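Local coordinates for protein SusD homolog (Bacteroides thetaiotaomicron, PDB 3SGH) that probably binds glycans at the cell surface as a lipoprotein of the SusD family, delivering them for uptake across the outer membrane, at residues A[226-231]-A[352-357]; A[185-190]-A[315-320]; A[304-307]-A[311-314]. All blocks are in the same frame, centred on the assembly; numbering follows the deposited sequence.

In the fold
The three contacts meet on one small antiparallel sheet, formed by strands 227-229 and 314-317 in a mainly helical SusD-like chain. Contact 1 ties the first strand to the end of helix 340-354. Contact 2 sets V316 and M317 of the second strand against helix 181-198. Their centres lie about 11 Å apart. S227 O is 2.8 Å from V316 N, a probable hydrogen bond that joins them within the sheet. Contact 3 closes a short turn in the loop that leads into strand 314-317, about 11 Å from contact 1, centre to centre. Its Q314 O is 2.8 Å from D229 N. The centres of contacts 2 and 3 are about 19 Å apart, yet P315 CD and I306 CD1 touch.

Contact 1 (A[226-231]-A[352-357]); sequences SSYDTT and FEEFGV
One carboxylate, that of E354, takes hydrogen bonds from S226 and Y228. The segment 352-357 starts in the last turn of helix 340-354. E354 carries the contact. Its CG is anti to the backbone N (chi1 -172°), and the chain then bends at the next bond. This turns the two carboxylate oxygens toward separate donors. S226 OG gives a hydrogen bond to E354 OE1 at 2.7 Å. It arrives on the syn side, well out of the carboxylate plane. Y228 OH gives a short bond of 2.5 Å to E354 OE2. That donor comes on the anti side and lies closer to the plane. OE2 in turn sits at the edge of the Y228 ring, 3.3 Å from CE1. The ring and the carboxylate are turned 35° against each other, and the two side chains come from opposite directions. Beyond E354, F355 and V357 pack on A269 of helix 267-270. G356 between them has positive phi and ends the helix in a Schellman motif. V357 N bonds back to F352 O at 3.0 Å, and G356 N bonds to E353 O at 3.1 Å. S226 OG also accepts a hydrogen bond from A319 N, at the start of helix 319-331. A polar chain thus runs from that backbone N through S226 to E354, while Y228 fixes the other oxygen. Two donors on one carboxylate probably favour its ionised form, limit its rotation and link the end of a helix to the edge of the small sheet.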
ATOM      1  N   SER A 226       1.963  15.809   2.896  1.00 15.88           N
ATOM      2  CA  SER A 226       1.245  14.612   2.504  1.00 14.69           C
ATOM      3  C   SER A 226       0.550  14.802   1.173  1.00 15.85           C
ATOM      4  O   SER A 226       0.094  15.902   0.858  1.00 15.73           O
ATOM      5  CB  SER A 226       0.203  14.257   3.571  1.00 14.91           C
ATOM      6  OG  SER A 226       0.883  13.912   4.815  1.00 14.40           O
ATOM      7  N   SER A 227       0.441  13.721   0.410  1.00 15.44           N
ATOM      8  CA  SER A 227      -0.196  13.740  -0.901  1.00 15.42           C
ATOM      9  C   SER A 227      -1.571  13.114  -0.869  1.00 15.03           C
ATOM     10  O   SER A 227      -1.724  11.932  -0.435  1.00 14.13           O
ATOM     11  CB  SER A 227       0.646  12.950  -1.912  1.00 16.56           C
ATOM     12  OG  SER A 227      -0.007  12.927  -3.167  1.00 17.29           O
ATOM     13  N   TYR A 228      -2.532  13.887  -1.375  1.00 14.75           N
ATOM     14  CA  TYR A 228      -3.923  13.442  -1.609  1.00 15.44           C
ATOM     15  C   TYR A 228      -4.391  13.759  -3.054  1.00 16.34           C
ATOM     16  O   TYR A 228      -3.969  14.752  -3.641  1.00 16.90           O
ATOM     17  CB  TYR A 228      -4.860  14.166  -0.705  1.00 15.53           C
ATOM     18  CG  TYR A 228      -4.751  13.871   0.771  1.00 14.64           C
ATOM     19  CD1 TYR A 228      -3.829  14.552   1.551  1.00 14.97           C
ATOM     20  CD2 TYR A 228      -5.625  12.998   1.394  1.00 16.66           C
ATOM     21  CE1 TYR A 228      -3.724  14.307   2.925  1.00 17.11           C
ATOM     22  CE2 TYR A 228      -5.581  12.803   2.777  1.00 16.50           C
ATOM     23  CZ  TYR A 228      -4.615  13.454   3.527  1.00 17.54           C
ATOM     24  OH  TYR A 228      -4.528  13.260   4.885  1.00 17.34           O
ATOM     25  N   ASP A 229      -5.256  12.918  -3.611  1.00 16.13           N
ATOM     26  CA  ASP A 229      -5.810  13.173  -4.948  1.00 16.30           C
ATOM     27  C   ASP A 229      -6.990  14.109  -4.701  1.00 16.39           C
ATOM     28  O   ASP A 229      -8.111  13.678  -4.477  1.00 15.82           O
ATOM     29  CB  ASP A 229      -6.210  11.860  -5.639  1.00 16.60           C
ATOM     30  CG  ASP A 229      -6.574  12.047  -7.112  1.00 16.34           C
ATOM     31  OD1 ASP A 229      -6.977  13.188  -7.488  1.00 17.13           O
ATOM     32  OD2 ASP A 229      -6.493  11.056  -7.847  1.00 16.58           O
ATOM     33  N   THR A 230      -6.707  15.398  -4.663  1.00 17.58           N
ATOM     34  CA  THR A 230      -7.664  16.344  -4.106  1.00 18.26           C
ATOM     35  C   THR A 230      -8.967  16.454  -4.892  1.00 19.05           C
ATOM     36  O   THR A 230      -9.999  16.882  -4.317  1.00 20.73           O
ATOM     37  CB  THR A 230      -7.078  17.767  -3.926  1.00 18.59           C
ATOM     38  OG1 THR A 230      -6.823  18.345  -5.200  1.00 20.57           O
ATOM     39  CG2 THR A 230      -5.781  17.753  -3.027  1.00 19.23           C
ATOM     40  N   THR A 231      -8.913  16.146  -6.185  1.00 17.57           N
ATOM     41  CA  THR A 231     -10.116  16.175  -7.042  1.00 17.34           C
ATOM     42  C   THR A 231     -10.700  14.783  -7.271  1.00 16.72           C
ATOM     43  O   THR A 231     -11.617  14.618  -8.064  1.00 15.96           O
ATOM     44  CB  THR A 231      -9.758  16.778  -8.365  1.00 18.37           C
ATOM     45  OG1 THR A 231      -8.731  16.000  -8.968  1.00 18.89           O
ATOM     46  CG2 THR A 231      -9.270  18.264  -8.188  1.00 19.91           C
ATOM     47  N   PHE A 352      -1.521  11.296  14.177  1.00 16.54           N
ATOM     48  CA  PHE A 352      -2.571  11.971  14.907  1.00 16.68           C
ATOM     49  C   PHE A 352      -2.870  13.321  14.273  1.00 17.15           C
ATOM     50  O   PHE A 352      -4.021  13.626  14.002  1.00 17.67           O
ATOM     51  CB  PHE A 352      -2.205  12.203  16.367  1.00 17.60           C
ATOM     52  CG  PHE A 352      -2.468  11.023  17.279  1.00 17.85           C
ATOM     53  CD1 PHE A 352      -1.913   9.772  17.047  1.00 18.16           C
ATOM     54  CD2 PHE A 352      -3.259  11.167  18.394  1.00 19.80           C
ATOM     55  CE1 PHE A 352      -2.156   8.707  17.938  1.00 16.69           C
ATOM     56  CE2 PHE A 352      -3.447  10.107  19.271  1.00 19.18           C
ATOM     57  CZ  PHE A 352      -2.919   8.894  19.031  1.00 20.45           C
ATOM     58  N   GLU A 353      -1.816  14.102  14.023  1.00 16.52           N
ATOM     59  CA  GLU A 353      -1.972  15.403  13.429  1.00 17.48           C
ATOM     60  C   GLU A 353      -2.676  15.349  12.068  1.00 17.10           C
ATOM     61  O   GLU A 353      -3.556  16.158  11.785  1.00 18.48           O
ATOM     62  CB  GLU A 353      -0.616  16.126  13.297  1.00 16.57           C
ATOM     63  CG  GLU A 353      -0.813  17.576  12.883  1.00 19.38           C
ATOM     64  CD  GLU A 353       0.495  18.336  12.742  1.00 26.54           C
ATOM     65  OE1 GLU A 353       1.570  17.689  12.863  1.00 26.22           O
ATOM     66  OE2 GLU A 353       0.422  19.567  12.484  1.00 28.72           O
ATOM     67  N   GLU A 354      -2.250  14.426  11.216  1.00 16.88           N
ATOM     68  CA  GLU A 354      -2.824  14.262   9.892  1.00 16.84           C
ATOM     69  C   GLU A 354      -4.347  14.132   9.940  1.00 17.92           C
ATOM     70  O   GLU A 354      -5.048  14.656   9.053  1.00 17.22           O
ATOM     71  CB  GLU A 354      -2.261  12.991   9.259  1.00 16.79           C
ATOM     72  CG  GLU A 354      -2.610  12.763   7.812  1.00 17.58           C
ATOM     73  CD  GLU A 354      -1.808  13.662   6.880  1.00 21.29           C
ATOM     74  OE1 GLU A 354      -0.577  13.824   7.103  1.00 19.43           O
ATOM     75  OE2 GLU A 354      -2.403  14.168   5.904  1.00 20.80           O
ATOM     76  N   PHE A 355      -4.836  13.389  10.931  1.00 18.71           N
ATOM     77  CA  PHE A 355      -6.266  13.121  11.077  1.00 19.62           C
ATOM     78  C   PHE A 355      -6.964  14.036  12.081  1.00 21.51           C
ATOM     79  O   PHE A 355      -8.136  13.831  12.353  1.00 21.73           O
ATOM     80  CB  PHE A 355      -6.474  11.663  11.458  1.00 19.57           C
ATOM     81  CG  PHE A 355      -6.406  10.736  10.274  1.00 21.02           C
ATOM     82  CD1 PHE A 355      -5.183  10.279   9.784  1.00 21.74           C
ATOM     83  CD2 PHE A 355      -7.565  10.357   9.613  1.00 23.52           C
ATOM     84  CE1 PHE A 355      -5.129   9.450   8.678  1.00 22.38           C
ATOM     85  CE2 PHE A 355      -7.510   9.523   8.487  1.00 23.15           C
ATOM     86  CZ  PHE A 355      -6.290   9.077   8.014  1.00 23.01           C
ATOM     87  N   GLY A 356      -6.259  15.007  12.639  1.00 22.18           N
ATOM     88  CA  GLY A 356      -6.881  15.992  13.546  1.00 22.85           C
ATOM     89  C   GLY A 356      -7.283  15.435  14.898  1.00 22.80           C
ATOM     90  O   GLY A 356      -8.244  15.913  15.540  1.00 22.83           O
ATOM     91  N   VAL A 357      -6.537  14.427  15.323  1.00 21.09           N
ATOM     92  CA  VAL A 357      -6.786  13.725  16.559  1.00 21.96           C
ATOM     93  C   VAL A 357      -5.816  14.224  17.630  1.00 22.35           C
ATOM     94  O   VAL A 357      -4.632  14.443  17.366  1.00 21.44           O
ATOM     95  CB  VAL A 357      -6.660  12.211  16.293  1.00 21.42           C
ATOM     96  CG1 VAL A 357      -6.815  11.426  17.547  1.00 21.73           C
ATOM     97  CG2 VAL A 357      -7.725  11.828  15.219  1.00 23.43           C
TER

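Contact 2 (A[185-190]-A[315-320])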
ATOM      1  N   LEU A 185       9.376  16.772  -4.779  1.00 15.93           N
ATOM      2  CA  LEU A 185      10.734  16.262  -4.507  1.00 16.83           C
ATOM      3  C   LEU A 185      10.734  15.449  -3.225  1.00 16.47           C
ATOM      4  O   LEU A 185      11.356  14.402  -3.165  1.00 16.53           O
ATOM      5  CB  LEU A 185      11.731  17.428  -4.428  1.00 16.67           C
ATOM      6  CG  LEU A 185      13.216  17.039  -4.318  1.00 20.20           C
ATOM      7  CD1 LEU A 185      13.710  16.340  -5.558  1.00 19.21           C
ATOM      8  CD2 LEU A 185      14.077  18.329  -4.014  1.00 19.74           C
ATOM      9  N   LYS A 186      10.062  15.942  -2.192  1.00 15.56           N
ATOM     10  CA  LYS A 186       9.910  15.210  -0.944  1.00 15.10           C
ATOM     11  C   LYS A 186       9.151  13.919  -1.177  1.00 14.88           C
ATOM     12  O   LYS A 186       9.533  12.873  -0.649  1.00 15.07           O
ATOM     13  CB  LYS A 186       9.227  16.080   0.141  1.00 15.85           C
ATOM     14  CG  LYS A 186      10.137  17.166   0.684  1.00 16.93           C
ATOM     15  CD  LYS A 186       9.442  18.028   1.754  1.00 21.21           C
ATOM     16  CE  LYS A 186       8.439  18.963   1.072  1.00 23.05           C
ATOM     17  NZ  LYS A 186       8.146  20.271   1.752  1.00 29.08           N
ATOM     18  N   PHE A 187       8.089  13.999  -1.990  1.00 15.41           N
ATOM     19  CA  PHE A 187       7.301  12.794  -2.369  1.00 15.09           C
ATOM     20  C   PHE A 187       8.220  11.766  -3.028  1.00 15.30           C
ATOM     21  O   PHE A 187       8.247  10.561  -2.646  1.00 14.24           O
ATOM     22  CB  PHE A 187       6.153  13.175  -3.305  1.00 15.16           C
ATOM     23  CG  PHE A 187       5.299  12.016  -3.733  1.00 15.28           C
ATOM     24  CD1 PHE A 187       5.671  11.243  -4.831  1.00 14.42           C
ATOM     25  CD2 PHE A 187       4.073  11.777  -3.119  1.00 15.18           C
ATOM     26  CE1 PHE A 187       4.870  10.149  -5.268  1.00 17.93           C
ATOM     27  CE2 PHE A 187       3.264  10.701  -3.530  1.00 16.42           C
ATOM     28  CZ  PHE A 187       3.669   9.880  -4.627  1.00 16.19           C
ATOM     29  N   ALA A 188       9.009  12.232  -3.985  1.00 14.49           N
ATOM     30  CA  ALA A 188       9.885  11.346  -4.733  1.00 14.95           C
ATOM     31  C   ALA A 188      10.948  10.676  -3.832  1.00 15.34           C
ATOM     32  O   ALA A 188      11.216   9.480  -3.967  1.00 14.51           O
ATOM     33  CB  ALA A 188      10.530  12.072  -5.907  1.00 15.97           C
ATOM     34  N   ASN A 189      11.567  11.451  -2.952  1.00 15.43           N
ATOM     35  CA  ASN A 189      12.548  10.888  -2.005  1.00 14.86           C
ATOM     36  C   ASN A 189      11.923   9.953  -0.998  1.00 15.09           C
ATOM     37  O   ASN A 189      12.539   8.958  -0.612  1.00 15.24           O
ATOM     38  CB  ASN A 189      13.345  12.005  -1.326  1.00 15.11           C
ATOM     39  CG  ASN A 189      14.451  12.534  -2.237  1.00 15.71           C
ATOM     40  OD1 ASN A 189      15.329  11.784  -2.640  1.00 18.68           O
ATOM     41  ND2 ASN A 189      14.394  13.820  -2.572  1.00 17.01           N
ATOM     42  N   THR A 190      10.678  10.213  -0.610  1.00 14.42           N
ATOM     43  CA  THR A 190      10.011   9.352   0.354  1.00 15.16           C
ATOM     44  C   THR A 190       9.664   8.021  -0.338  1.00 14.25           C
ATOM     45  O   THR A 190       9.773   6.945   0.252  1.00 14.91           O
ATOM     46  CB  THR A 190       8.742  10.002   0.942  1.00 15.65           C
ATOM     47  OG1 THR A 190       9.059  11.270   1.537  1.00 17.37           O
ATOM     48  CG2 THR A 190       8.100   9.119   2.000  1.00 17.04           C
ATOM     49  N   PRO A 315      -6.246   9.406  -0.250  1.00 16.47           N
ATOM     50  CA  PRO A 315      -4.834   9.605   0.106  1.00 16.67           C
ATOM     51  C   PRO A 315      -3.863   8.838  -0.778  1.00 15.88           C
ATOM     52  O   PRO A 315      -4.211   7.778  -1.333  1.00 17.10           O
ATOM     53  CB  PRO A 315      -4.735   9.062   1.521  1.00 16.48           C
ATOM     54  CG  PRO A 315      -5.797   8.076   1.616  1.00 16.86           C
ATOM     55  CD  PRO A 315      -6.934   8.553   0.752  1.00 16.77           C
ATOM     56  N   VAL A 316      -2.661   9.383  -0.938  1.00 16.02           N
ATOM     57  CA  VAL A 316      -1.596   8.731  -1.675  1.00 15.20           C
ATOM     58  C   VAL A 316      -0.462   8.358  -0.698  1.00 15.83           C
ATOM     59  O   VAL A 316      -0.109   7.190  -0.575  1.00 15.23           O
ATOM     60  CB  VAL A 316      -1.054   9.569  -2.808  1.00 14.37           C
ATOM     61  CG1 VAL A 316       0.088   8.771  -3.542  1.00 13.07           C
ATOM     62  CG2 VAL A 316      -2.200  10.008  -3.783  1.00 16.48           C
HETATM   63  N   MSE A 317       0.088   9.334   0.019  1.00 15.06           N
HETATM   64  CA  MSE A 317       1.210   9.052   0.874  1.00 15.56           C
HETATM   65  C   MSE A 317       1.281  10.081   1.966  1.00 14.96           C
HETATM   66  O   MSE A 317       1.198  11.288   1.680  1.00 15.65           O
HETATM   67  CB  MSE A 317       2.488   9.083   0.036  1.00 16.27           C
HETATM   68  CG  MSE A 317       3.748   8.801   0.845  1.00 18.02           C
HETATM   69 SE   MSE A 317       5.364   9.090  -0.298  0.75 21.45          SE
HETATM   70  CE  MSE A 317       5.119   7.549  -1.274  1.00 16.21           C
ATOM     71  N   TYR A 318       1.446   9.630   3.199  1.00 15.61           N
ATOM     72  CA  TYR A 318       1.424  10.501   4.359  1.00 14.99           C
ATOM     73  C   TYR A 318       2.800  10.810   4.892  1.00 15.30           C
ATOM     74  O   TYR A 318       3.698   9.968   4.850  1.00 14.56           O
ATOM     75  CB  TYR A 318       0.655   9.838   5.492  1.00 15.52           C
ATOM     76  CG  TYR A 318      -0.812   9.544   5.265  1.00 16.35           C
ATOM     77  CD1 TYR A 318      -1.730  10.544   5.064  1.00 17.93           C
ATOM     78  CD2 TYR A 318      -1.264   8.259   5.233  1.00 20.09           C
ATOM     79  CE1 TYR A 318      -3.068  10.286   4.901  1.00 16.01           C
ATOM     80  CE2 TYR A 318      -2.633   7.995   5.096  1.00 19.74           C
ATOM     81  CZ  TYR A 318      -3.525   9.002   4.953  1.00 14.32           C
ATOM     82  OH  TYR A 318      -4.876   8.678   4.815  1.00 16.14           O
ATOM     83  N   ALA A 319       2.953  12.013   5.455  1.00 15.33           N
ATOM     84  CA  ALA A 319       4.221  12.418   6.035  1.00 15.93           C
ATOM     85  C   ALA A 319       4.678  11.414   7.122  1.00 17.05           C
ATOM     86  O   ALA A 319       5.888  11.159   7.271  1.00 15.81           O
ATOM     87  CB  ALA A 319       4.150  13.851   6.588  1.00 15.95           C
ATOM     88  N   ALA A 320       3.711  10.844   7.859  1.00 15.39           N
ATOM     89  CA  ALA A 320       4.022   9.844   8.899  1.00 16.00           C
ATOM     90  C   ALA A 320       4.853   8.675   8.355  1.00 15.68           C
ATOM     91  O   ALA A 320       5.718   8.154   9.061  1.00 16.20           O
ATOM     92  CB  ALA A 320       2.711   9.331   9.584  1.00 16.82           C
TER
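The selenium of M317 lies over one face of the F187 ring, a Met-aromatic contact. M317 is deposited as selenomethionine. Its SE is 4.4 Å from the ring centroid and 24° off the ring normal, offset toward the rim on the CD2 side. The side chain runs extended from the backbone and turns only at its last torsion, about CG-SE (chi3 -74°). That extended run carries SE across from the strand to the helix. Apolar contacts fill in around it. V316 CG1 meets the edge of the F187 ring, in its plane, 3.7 Å from CE2. The same CE2 lies 4.0 Å from M317 CB, so one corner of the ring touches both residues. T190 adds its methyl, with CG2 3.6 Å from M317 SE. The T190 and M317 side chains run alongside each other, pointing opposite ways. V316 and M317 can both reach F187 because they form a classic beta bulge, in which both residues face S227 of the neighbouring strand 227-229. The axes of helix 185-190 and strand 315-317 make an angle of 68° and come within 10.7 Å, and side chains fill the distance. Y111 of helix 100-120 also touches V316 and M317, and L107 of the same helix packs on F187. No hydrogen bond crosses between the two segments. The polar end of T190 turns back on its own helix instead. T190 OG1 donates to K186 O at 2.8 Å, from above the carbonyl plane. T190 N reaches the same oxygen from the opposite face, at 2.9 Å. T190 OG1 is bonded to M220 N as well, and K186 NZ forms a salt bridge with D225.

Contact 3 (A[304-307]-A[311-314]); sequences LFIA and TLPQ
The ring of F305 meets L312 at a single point, where its CE1 lies 4.0 Å from L312 CD1. The two side chains cross at about a right angle. L312 CD1 is wedged in beside the backbone too, 3.9 Å from I306 CA. This one methyl therefore touches both a ring and the main chain of the next residue. I306 supplies the rest of the contact. Its CG1 is anti to the backbone N (chi1 -165°), and CD1 continues the extended line. The side chain thus runs along the facing segment instead of stopping at L312. CG1 packs 4.0 Å from L312 CB. Farther out, I306 CD1 lies 3.8 Å from P313 O and 4.0 Å from Q314 CA. These are van der Waals contacts, apolar except where I306 CD1 lies against P313 O, and no hydrogen bond joins the two segments directly. Polar links come from outside. N238 ND2 donates to both I306 O and L312 O, so one amide bridges the turn, with N232 ND2 as a second donor to L312 O. The side chain of Q314 has its own partner, G239 N, which bonds to its OE1. The contact lies near the surface, in the loop that precedes strand 314-317. I306 rests on Y240 of helix 239-245, while backbone hydrogen bonding joins Q314 to D229 of the neighbouring strand 227-229.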
ATOM      1  N   LEU A 304     -15.531   2.308   6.571  1.00 16.03           N
ATOM      2  CA  LEU A 304     -14.389   3.205   6.435  1.00 15.75           C
ATOM      3  C   LEU A 304     -14.948   4.635   6.491  1.00 15.63           C
ATOM      4  O   LEU A 304     -15.901   4.982   5.764  1.00 15.85           O
ATOM      5  CB  LEU A 304     -13.685   2.950   5.087  1.00 16.27           C
ATOM      6  CG  LEU A 304     -13.326   1.499   4.723  1.00 18.16           C
ATOM      7  CD1 LEU A 304     -12.694   1.468   3.339  1.00 17.56           C
ATOM      8  CD2 LEU A 304     -12.372   0.900   5.760  1.00 17.17           C
ATOM      9  N   PHE A 305     -14.322   5.465   7.329  1.00 14.86           N
ATOM     10  CA  PHE A 305     -14.735   6.852   7.485  1.00 14.38           C
ATOM     11  C   PHE A 305     -14.761   7.607   6.138  1.00 14.78           C
ATOM     12  O   PHE A 305     -15.656   8.411   5.865  1.00 13.60           O
ATOM     13  CB  PHE A 305     -13.848   7.581   8.469  1.00 14.98           C
ATOM     14  CG  PHE A 305     -14.338   8.985   8.742  1.00 16.85           C
ATOM     15  CD1 PHE A 305     -13.889  10.048   7.978  1.00 20.68           C
ATOM     16  CD2 PHE A 305     -15.326   9.205   9.697  1.00 21.69           C
ATOM     17  CE1 PHE A 305     -14.410  11.341   8.172  1.00 20.80           C
ATOM     18  CE2 PHE A 305     -15.839  10.460   9.915  1.00 23.43           C
ATOM     19  CZ  PHE A 305     -15.375  11.562   9.146  1.00 22.38           C
ATOM     20  N   ILE A 306     -13.778   7.356   5.294  1.00 14.59           N
ATOM     21  CA  ILE A 306     -13.643   8.094   4.014  1.00 16.13           C
ATOM     22  C   ILE A 306     -14.857   7.845   3.116  1.00 16.36           C
ATOM     23  O   ILE A 306     -15.197   8.703   2.320  1.00 18.57           O
ATOM     24  CB  ILE A 306     -12.323   7.721   3.273  1.00 14.74           C
ATOM     25  CG1 ILE A 306     -11.992   8.738   2.158  1.00 18.13           C
ATOM     26  CG2 ILE A 306     -12.394   6.267   2.763  1.00 16.06           C
ATOM     27  CD1 ILE A 306     -10.544   8.511   1.582  1.00 18.68           C
ATOM     28  N   ALA A 307     -15.554   6.719   3.304  1.00 16.92           N
ATOM     29  CA  ALA A 307     -16.797   6.402   2.578  1.00 15.98           C
ATOM     30  C   ALA A 307     -17.987   7.265   3.008  1.00 16.44           C
ATOM     31  O   ALA A 307     -18.994   7.300   2.260  1.00 15.75           O
ATOM     32  CB  ALA A 307     -17.197   4.897   2.721  1.00 16.56           C
ATOM     33  N   THR A 311     -17.002  13.616  -0.930  1.00 19.75           N
ATOM     34  CA  THR A 311     -16.076  14.676  -1.342  1.00 20.56           C
ATOM     35  C   THR A 311     -14.651  14.514  -0.777  1.00 19.27           C
ATOM     36  O   THR A 311     -13.739  15.180  -1.262  1.00 20.00           O
ATOM     37  CB  THR A 311     -16.609  16.075  -0.965  1.00 20.84           C
ATOM     38  OG1 THR A 311     -16.517  16.239   0.465  1.00 22.51           O
ATOM     39  CG2 THR A 311     -18.081  16.291  -1.487  1.00 24.95           C
ATOM     40  N   LEU A 312     -14.460  13.659   0.243  1.00 18.06           N
ATOM     41  CA  LEU A 312     -13.150  13.490   0.821  1.00 16.76           C
ATOM     42  C   LEU A 312     -12.154  12.947  -0.219  1.00 16.32           C
ATOM     43  O   LEU A 312     -12.491  12.065  -1.013  1.00 15.82           O
ATOM     44  CB  LEU A 312     -13.175  12.594   2.054  1.00 16.19           C
ATOM     45  CG  LEU A 312     -13.849  13.165   3.327  1.00 18.06           C
ATOM     46  CD1 LEU A 312     -14.072  12.003   4.265  1.00 16.30           C
ATOM     47  CD2 LEU A 312     -12.973  14.269   3.911  1.00 19.15           C
ATOM     48  N   PRO A 313     -10.937  13.521  -0.257  1.00 16.85           N
ATOM     49  CA  PRO A 313      -9.936  13.120  -1.255  1.00 17.23           C
ATOM     50  C   PRO A 313      -9.250  11.813  -0.864  1.00 16.67           C
ATOM     51  O   PRO A 313      -8.842  11.645   0.304  1.00 18.02           O
ATOM     52  CB  PRO A 313      -8.928  14.292  -1.228  1.00 17.91           C
ATOM     53  CG  PRO A 313      -8.969  14.808   0.190  1.00 17.52           C
ATOM     54  CD  PRO A 313     -10.480  14.651   0.571  1.00 17.13           C
ATOM     55  N   GLN A 314      -9.071  10.906  -1.818  1.00 16.88           N
ATOM     56  CA  GLN A 314      -8.315   9.696  -1.538  1.00 16.38           C
ATOM     57  C   GLN A 314      -6.839  10.010  -1.297  1.00 16.12           C
ATOM     58  O   GLN A 314      -6.241  10.803  -2.035  1.00 16.42           O
ATOM     59  CB  GLN A 314      -8.510   8.645  -2.632  1.00 16.51           C
ATOM     60  CG  GLN A 314      -9.950   8.090  -2.564  1.00 17.33           C
ATOM     61  CD  GLN A 314     -10.239   6.927  -3.485  1.00 17.78           C
ATOM     62  OE1 GLN A 314     -11.412   6.673  -3.770  1.00 18.37           O
ATOM     63  NE2 GLN A 314      -9.197   6.186  -3.924  1.00 15.96           N
TER